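Long-range contact in De novo designed switch protein caging a hemagglutinin binder (sCageHA267_1S) (Synthetic construct, PDB 7CBC), which cages a hemagglutinin binder by means of a designed helical bundle and probably serves as the switch component of a modular protein biosensor: residues 30-41 with 224-235. Numbering follows the deposited sequence.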
HETATM    1  N   MSE A  30       3.179  -8.330   4.886  1.00 28.50           N
HETATM    2  CA  MSE A  30       2.074  -9.207   4.534  1.00 34.41           C
HETATM    3  C   MSE A  30       2.621 -10.531   4.010  1.00 30.91           C
HETATM    4  O   MSE A  30       2.045 -11.593   4.254  1.00 32.89           O
HETATM    5  CB  MSE A  30       1.155  -8.533   3.493  1.00 30.37           C
HETATM    6  CG  MSE A  30      -0.051  -9.389   3.083  1.00 37.26           C
HETATM    7 SE   MSE A  30      -0.893  -8.756   1.428  1.00 52.55          SE
HETATM    8  CE  MSE A  30       0.375  -9.502   0.143  1.00 39.02           C
ATOM      9  N   ALA A  31       3.758 -10.470   3.308  1.00 29.42           N
ATOM     10  CA  ALA A  31       4.420 -11.706   2.900  1.00 32.49           C
ATOM     11  C   ALA A  31       4.900 -12.494   4.112  1.00 35.04           C
ATOM     12  O   ALA A  31       4.736 -13.721   4.167  1.00 34.82           O
ATOM     13  CB  ALA A  31       5.584 -11.406   1.962  1.00 34.37           C
ATOM     14  N   ARG A  32       5.470 -11.808   5.108  1.00 31.69           N
ATOM     15  CA  ARG A  32       5.917 -12.505   6.310  1.00 32.61           C
ATOM     16  C   ARG A  32       4.745 -13.120   7.058  1.00 34.57           C
ATOM     17  O   ARG A  32       4.809 -14.287   7.459  1.00 29.67           O
ATOM     18  CB  ARG A  32       6.695 -11.571   7.234  1.00 31.60           C
ATOM     19  CG  ARG A  32       7.847 -10.821   6.579  1.00 34.08           C
ATOM     20  CD  ARG A  32       9.076 -11.682   6.358  1.00 38.37           C
ATOM     21  NE  ARG A  32       8.880 -12.650   5.287  1.00 35.40           N
ATOM     22  CZ  ARG A  32       9.020 -12.387   3.993  1.00 40.26           C
ATOM     23  NH1 ARG A  32       9.372 -11.168   3.576  1.00 40.71           N
ATOM     24  NH2 ARG A  32       8.806 -13.352   3.109  1.00 38.70           N
ATOM     25  N   LEU A  33       3.665 -12.351   7.261  1.00 31.01           N
ATOM     26  CA  LEU A  33       2.491 -12.887   7.961  1.00 33.23           C
ATOM     27  C   LEU A  33       1.960 -14.141   7.278  1.00 35.12           C
ATOM     28  O   LEU A  33       1.634 -15.139   7.936  1.00 30.90           O
ATOM     29  CB  LEU A  33       1.388 -11.836   8.033  1.00 28.58           C
ATOM     30  CG  LEU A  33       1.554 -10.649   8.973  1.00 31.97           C
ATOM     31  CD1 LEU A  33       0.422  -9.651   8.754  1.00 27.86           C
ATOM     32  CD2 LEU A  33       1.603 -11.103  10.424  1.00 31.51           C
ATOM     33  N   GLN A  34       1.830 -14.087   5.949  1.00 34.41           N
ATOM     34  CA  GLN A  34       1.362 -15.243   5.192  1.00 34.31           C
ATOM     35  C   GLN A  34       2.293 -16.430   5.374  1.00 33.94           C
ATOM     36  O   GLN A  34       1.842 -17.573   5.535  1.00 36.10           O
ATOM     37  CB  GLN A  34       1.259 -14.886   3.709  1.00 35.02           C
ATOM     38  CG  GLN A  34       0.798 -16.028   2.830  1.00 33.16           C
ATOM     39  CD  GLN A  34      -0.658 -16.363   3.049  1.00 35.03           C
ATOM     40  OE1 GLN A  34      -1.309 -15.824   3.950  1.00 38.55           O
ATOM     41  NE2 GLN A  34      -1.191 -17.237   2.209  1.00 34.76           N
ATOM     42  N   GLU A  35       3.598 -16.173   5.333  1.00 33.51           N
ATOM     43  CA  GLU A  35       4.587 -17.222   5.531  1.00 37.70           C
ATOM     44  C   GLU A  35       4.381 -17.923   6.869  1.00 36.57           C
ATOM     45  O   GLU A  35       4.472 -19.155   6.956  1.00 37.04           O
ATOM     46  CB  GLU A  35       5.985 -16.609   5.428  1.00 38.03           C
ATOM     47  CG  GLU A  35       7.089 -17.617   5.295  1.00 45.46           C
ATOM     48  CD  GLU A  35       8.429 -16.987   4.999  1.00 48.39           C
ATOM     49  OE1 GLU A  35       8.490 -15.754   4.713  1.00 43.04           O
ATOM     50  OE2 GLU A  35       9.423 -17.747   5.049  1.00 46.43           O
ATOM     51  N   LEU A  36       4.062 -17.150   7.916  1.00 33.61           N
ATOM     52  CA  LEU A  36       3.745 -17.730   9.219  1.00 36.86           C
ATOM     53  C   LEU A  36       2.447 -18.522   9.184  1.00 39.39           C
ATOM     54  O   LEU A  36       2.360 -19.614   9.759  1.00 32.06           O
ATOM     55  CB  LEU A  36       3.649 -16.639  10.282  1.00 34.63           C
ATOM     56  CG  LEU A  36       4.901 -15.841  10.596  1.00 38.11           C
ATOM     57  CD1 LEU A  36       4.639 -15.003  11.838  1.00 35.70           C
ATOM     58  CD2 LEU A  36       6.085 -16.789  10.805  1.00 44.99           C
ATOM     59  N   ASN A  37       1.405 -17.968   8.561  1.00 33.57           N
ATOM     60  CA  ASN A  37       0.134 -18.684   8.541  1.00 33.72           C
ATOM     61  C   ASN A  37       0.272 -20.038   7.854  1.00 39.17           C
ATOM     62  O   ASN A  37      -0.250 -21.048   8.347  1.00 35.87           O
ATOM     63  CB  ASN A  37      -0.950 -17.844   7.875  1.00 29.33           C
ATOM     64  CG  ASN A  37      -2.331 -18.446   8.049  1.00 48.09           C
ATOM     65  OD1 ASN A  37      -2.972 -18.280   9.091  1.00 48.87           O
ATOM     66  ND2 ASN A  37      -2.796 -19.165   7.033  1.00 49.70           N
ATOM     67  N   LEU A  38       0.982 -20.089   6.725  1.00 34.43           N
ATOM     68  CA  LEU A  38       1.147 -21.368   6.047  1.00 37.22           C
ATOM     69  C   LEU A  38       1.898 -22.351   6.930  1.00 39.77           C
ATOM     70  O   LEU A  38       1.505 -23.519   7.047  1.00 39.13           O
ATOM     71  CB  LEU A  38       1.863 -21.177   4.714  1.00 34.25           C
ATOM     72  CG  LEU A  38       1.026 -20.407   3.688  1.00 42.56           C
ATOM     73  CD1 LEU A  38       1.686 -20.468   2.326  1.00 41.99           C
ATOM     74  CD2 LEU A  38      -0.407 -20.945   3.628  1.00 38.37           C
ATOM     75  N   GLU A  39       2.968 -21.887   7.576  1.00 39.59           N
ATOM     76  CA  GLU A  39       3.722 -22.732   8.491  1.00 41.48           C
ATOM     77  C   GLU A  39       2.853 -23.231   9.636  1.00 44.81           C
ATOM     78  O   GLU A  39       2.961 -24.392  10.046  1.00 42.85           O
ATOM     79  CB  GLU A  39       4.923 -21.966   9.035  1.00 42.53           C
ATOM     80  CG  GLU A  39       5.999 -21.713   8.007  1.00 48.72           C
ATOM     81  CD  GLU A  39       7.130 -22.704   8.134  1.00 56.84           C
ATOM     82  OE1 GLU A  39       7.365 -23.188   9.265  1.00 61.18           O
ATOM     83  OE2 GLU A  39       7.779 -23.004   7.107  1.00 63.55           O
ATOM     84  N   LEU A  40       1.992 -22.367  10.173  1.00 38.25           N
ATOM     85  CA  LEU A  40       1.136 -22.780  11.277  1.00 39.42           C
ATOM     86  C   LEU A  40       0.132 -23.838  10.835  1.00 44.93           C
ATOM     87  O   LEU A  40      -0.116 -24.819  11.556  1.00 45.10           O
ATOM     88  CB  LEU A  40       0.424 -21.562  11.856  1.00 38.41           C
ATOM     89  CG  LEU A  40      -0.581 -21.907  12.950  1.00 41.75           C
ATOM     90  CD1 LEU A  40       0.096 -22.704  14.074  1.00 37.39           C
ATOM     91  CD2 LEU A  40      -1.274 -20.652  13.478  1.00 34.19           C
ATOM     92  N   VAL A  41      -0.465 -23.658   9.655  1.00 41.82           N
ATOM     93  CA  VAL A  41      -1.366 -24.680   9.134  1.00 42.49           C
ATOM     94  C   VAL A  41      -0.633 -26.004   8.992  1.00 46.80           C
ATOM     95  O   VAL A  41      -1.159 -27.067   9.348  1.00 50.28           O
ATOM     96  CB  VAL A  41      -1.969 -24.231   7.794  1.00 42.14           C
ATOM     97  CG1 VAL A  41      -2.722 -25.380   7.161  1.00 45.21           C
ATOM     98  CG2 VAL A  41      -2.882 -23.060   8.014  1.00 39.26           C
ATOM     99  N   ALA A 224      -4.094  -8.099  -3.192  1.00 31.46           N
ATOM    100  CA  ALA A 224      -3.236  -9.196  -2.767  1.00 29.48           C
ATOM    101  C   ALA A 224      -3.688  -9.761  -1.430  1.00 33.19           C
ATOM    102  O   ALA A 224      -3.667 -10.984  -1.227  1.00 32.72           O
ATOM    103  CB  ALA A 224      -1.788  -8.723  -2.683  1.00 36.91           C
ATOM    104  N   LEU A 225      -4.082  -8.890  -0.496  1.00 28.77           N
ATOM    105  CA  LEU A 225      -4.555  -9.374   0.797  1.00 26.47           C
ATOM    106  C   LEU A 225      -5.794 -10.248   0.637  1.00 32.64           C
ATOM    107  O   LEU A 225      -5.880 -11.334   1.231  1.00 30.59           O
ATOM    108  CB  LEU A 225      -4.842  -8.193   1.725  1.00 29.00           C
ATOM    109  CG  LEU A 225      -5.337  -8.489   3.145  1.00 25.52           C
ATOM    110  CD1 LEU A 225      -4.341  -9.386   3.892  1.00 30.45           C
ATOM    111  CD2 LEU A 225      -5.650  -7.199   3.951  1.00 22.68           C
ATOM    112  N   ALA A 226      -6.758  -9.800  -0.179  1.00 29.40           N
ATOM    113  CA  ALA A 226      -7.974 -10.582  -0.404  1.00 24.01           C
ATOM    114  C   ALA A 226      -7.667 -11.922  -1.069  1.00 34.24           C
ATOM    115  O   ALA A 226      -8.152 -12.972  -0.621  1.00 32.84           O
ATOM    116  CB  ALA A 226      -8.972  -9.785  -1.232  1.00 31.02           C
ATOM    117  N   GLN A 227      -6.860 -11.914  -2.132  1.00 31.75           N
ATOM    118  CA  GLN A 227      -6.500 -13.177  -2.778  1.00 34.05           C
ATOM    119  C   GLN A 227      -5.758 -14.109  -1.822  1.00 36.46           C
ATOM    120  O   GLN A 227      -5.982 -15.331  -1.835  1.00 33.58           O
ATOM    121  CB  GLN A 227      -5.666 -12.911  -4.021  1.00 31.89           C
ATOM    122  CG  GLN A 227      -6.497 -12.500  -5.215  1.00 36.34           C
ATOM    123  CD  GLN A 227      -5.632 -12.060  -6.376  1.00 43.64           C
ATOM    124  OE1 GLN A 227      -4.744 -11.222  -6.216  1.00 43.67           O
ATOM    125  NE2 GLN A 227      -5.877 -12.628  -7.555  1.00 54.50           N
ATOM    126  N   LEU A 228      -4.869 -13.561  -0.988  1.00 28.72           N
ATOM    127  CA  LEU A 228      -4.185 -14.395  -0.007  1.00 36.59           C
ATOM    128  C   LEU A 228      -5.167 -15.010   0.984  1.00 32.91           C
ATOM    129  O   LEU A 228      -5.006 -16.163   1.394  1.00 32.10           O
ATOM    130  CB  LEU A 228      -3.132 -13.580   0.731  1.00 31.52           C
ATOM    131  CG  LEU A 228      -1.816 -13.395  -0.009  1.00 35.31           C
ATOM    132  CD1 LEU A 228      -0.780 -12.869   0.965  1.00 37.57           C
ATOM    133  CD2 LEU A 228      -1.353 -14.681  -0.674  1.00 35.38           C
ATOM    134  N   GLN A 229      -6.188 -14.254   1.390  1.00 32.85           N
ATOM    135  CA  GLN A 229      -7.124 -14.781   2.372  1.00 32.76           C
ATOM    136  C   GLN A 229      -8.072 -15.803   1.762  1.00 37.07           C
ATOM    137  O   GLN A 229      -8.567 -16.673   2.479  1.00 35.62           O
ATOM    138  CB  GLN A 229      -7.907 -13.645   3.022  1.00 31.36           C
ATOM    139  CG  GLN A 229      -8.843 -14.064   4.140  1.00 34.76           C
ATOM    140  CD  GLN A 229      -8.142 -14.646   5.367  1.00 33.99           C
ATOM    141  OE1 GLN A 229      -6.923 -14.520   5.540  1.00 30.05           O
ATOM    142  NE2 GLN A 229      -8.925 -15.270   6.237  1.00 31.67           N
ATOM    143  N   GLU A 230      -8.347 -15.724   0.456  1.00 36.30           N
ATOM    144  CA  GLU A 230      -9.121 -16.793  -0.173  1.00 39.27           C
ATOM    145  C   GLU A 230      -8.334 -18.099  -0.211  1.00 39.25           C
ATOM    146  O   GLU A 230      -8.889 -19.171   0.056  1.00 41.86           O
ATOM    147  CB  GLU A 230      -9.562 -16.389  -1.577  1.00 42.59           C
ATOM    148  CG  GLU A 230     -10.853 -15.586  -1.611  1.00 46.99           C
ATOM    149  CD  GLU A 230     -12.067 -16.445  -1.926  1.00 56.59           C
ATOM    150  OE1 GLU A 230     -12.722 -16.942  -0.980  1.00 60.13           O
ATOM    151  OE2 GLU A 230     -12.364 -16.626  -3.131  1.00 57.33           O
ATOM    152  N   LEU A 231      -7.040 -18.034  -0.527  1.00 38.65           N
ATOM    153  CA  LEU A 231      -6.191 -19.212  -0.376  1.00 38.81           C
ATOM    154  C   LEU A 231      -6.255 -19.760   1.037  1.00 39.85           C
ATOM    155  O   LEU A 231      -6.346 -20.982   1.237  1.00 41.23           O
ATOM    156  CB  LEU A 231      -4.741 -18.884  -0.718  1.00 38.87           C
ATOM    157  CG  LEU A 231      -4.338 -18.728  -2.178  1.00 41.37           C
ATOM    158  CD1 LEU A 231      -2.827 -18.650  -2.248  1.00 45.12           C
ATOM    159  CD2 LEU A 231      -4.859 -19.894  -3.010  1.00 43.72           C
ATOM    160  N   ASN A 232      -6.177 -18.876   2.035  1.00 34.55           N
ATOM    161  CA  ASN A 232      -6.120 -19.327   3.421  1.00 38.66           C
ATOM    162  C   ASN A 232      -7.383 -20.090   3.814  1.00 38.86           C
ATOM    163  O   ASN A 232      -7.307 -21.189   4.372  1.00 34.54           O
ATOM    164  CB  ASN A 232      -5.888 -18.137   4.344  1.00 36.06           C
ATOM    165  CG  ASN A 232      -4.470 -17.641   4.297  1.00 35.49           C
ATOM    166  OD1 ASN A 232      -3.581 -18.306   3.768  1.00 36.54           O
ATOM    167  ND2 ASN A 232      -4.244 -16.457   4.846  1.00 37.38           N
ATOM    168  N   LEU A 233      -8.556 -19.532   3.514  1.00 35.99           N
ATOM    169  CA  LEU A 233      -9.796 -20.227   3.830  1.00 37.17           C
ATOM    170  C   LEU A 233      -9.919 -21.530   3.045  1.00 40.83           C
ATOM    171  O   LEU A 233     -10.280 -22.569   3.617  1.00 37.86           O
ATOM    172  CB  LEU A 233     -10.988 -19.311   3.563  1.00 36.81           C
ATOM    173  CG  LEU A 233     -10.937 -18.008   4.359  1.00 36.38           C
ATOM    174  CD1 LEU A 233     -11.766 -16.926   3.679  1.00 39.57           C
ATOM    175  CD2 LEU A 233     -11.412 -18.227   5.794  1.00 34.79           C
ATOM    176  N   ASP A 234      -9.606 -21.503   1.745  1.00 40.06           N
ATOM    177  CA  ASP A 234      -9.632 -22.723   0.937  1.00 41.39           C
ATOM    178  C   ASP A 234      -8.704 -23.786   1.514  1.00 43.28           C
ATOM    179  O   ASP A 234      -9.029 -24.979   1.508  1.00 43.75           O
ATOM    180  CB  ASP A 234      -9.237 -22.405  -0.510  1.00 43.32           C
ATOM    181  CG  ASP A 234     -10.354 -21.704  -1.299  1.00 52.60           C
ATOM    182  OD1 ASP A 234     -11.401 -21.368  -0.695  1.00 51.04           O
ATOM    183  OD2 ASP A 234     -10.168 -21.468  -2.522  1.00 56.58           O
ATOM    184  N   LEU A 235      -7.543 -23.370   2.019  1.00 38.08           N
ATOM    185  CA  LEU A 235      -6.601 -24.320   2.594  1.00 37.98           C
ATOM    186  C   LEU A 235      -7.109 -24.868   3.921  1.00 44.14           C
ATOM    187  O   LEU A 235      -6.949 -26.065   4.208  1.00 42.75           O
ATOM    188  CB  LEU A 235      -5.246 -23.648   2.772  1.00 38.31           C
ATOM    189  CG  LEU A 235      -4.143 -24.448   3.450  1.00 40.81           C
ATOM    190  CD1 LEU A 235      -3.709 -25.627   2.580  1.00 43.52           C
ATOM    191  CD2 LEU A 235      -2.971 -23.534   3.757  1.00 37.15           C
TER
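The carboxamides of Gln34 and Asn232 meet from opposite directions, nearly coplanar with their planes 23° apart, and exchange two hydrogen bonds. Asn232 ND2 donates to Gln34 OE1 over 3.1 Å, in the plane of the Gln34 carbonyl and on a lone pair of OE1, while Gln34 NE2 returns a bond of 3.0 Å to Asn232 OD1, tilted from both amide planes. Gln34 reaches across because CG is anti to the backbone N (chi1 179°) and the chain then bends at chi2. The paired bonds hold both amides in a definite rotation within a buried polar layer; Gln34 NE2 also bonds Ser259 on helix 245-268, and Asn232 ND2 sends a weak bond back to Gln229 OE1. Asn37 also comes at Asn232 from the opposite direction, its ND2 3.5 Å from Asn232 OD1. A leucine in place of Gln34 would probably leave the amide of Asn232 without its reciprocal partner and Ser259 without a donor. Apolar contacts flank this layer. On one side, the selenomethionine Met30 bends at its selenium to set CE 3.6 Å from Ala224 CB and tip to tip against Leu228 CD1. On the other, Leu235 CD2 packs 3.6 Å from Leu38 CD2 and meets Val41 CG1 at 3.9 Å. Segments 30-41 and 224-235 run parallel, their axes 4° apart and 11.4 Å from each other at closest approach, an arrangement characteristic of designed helical bundles with buried hydrogen-bond networks set between hydrophobic layers.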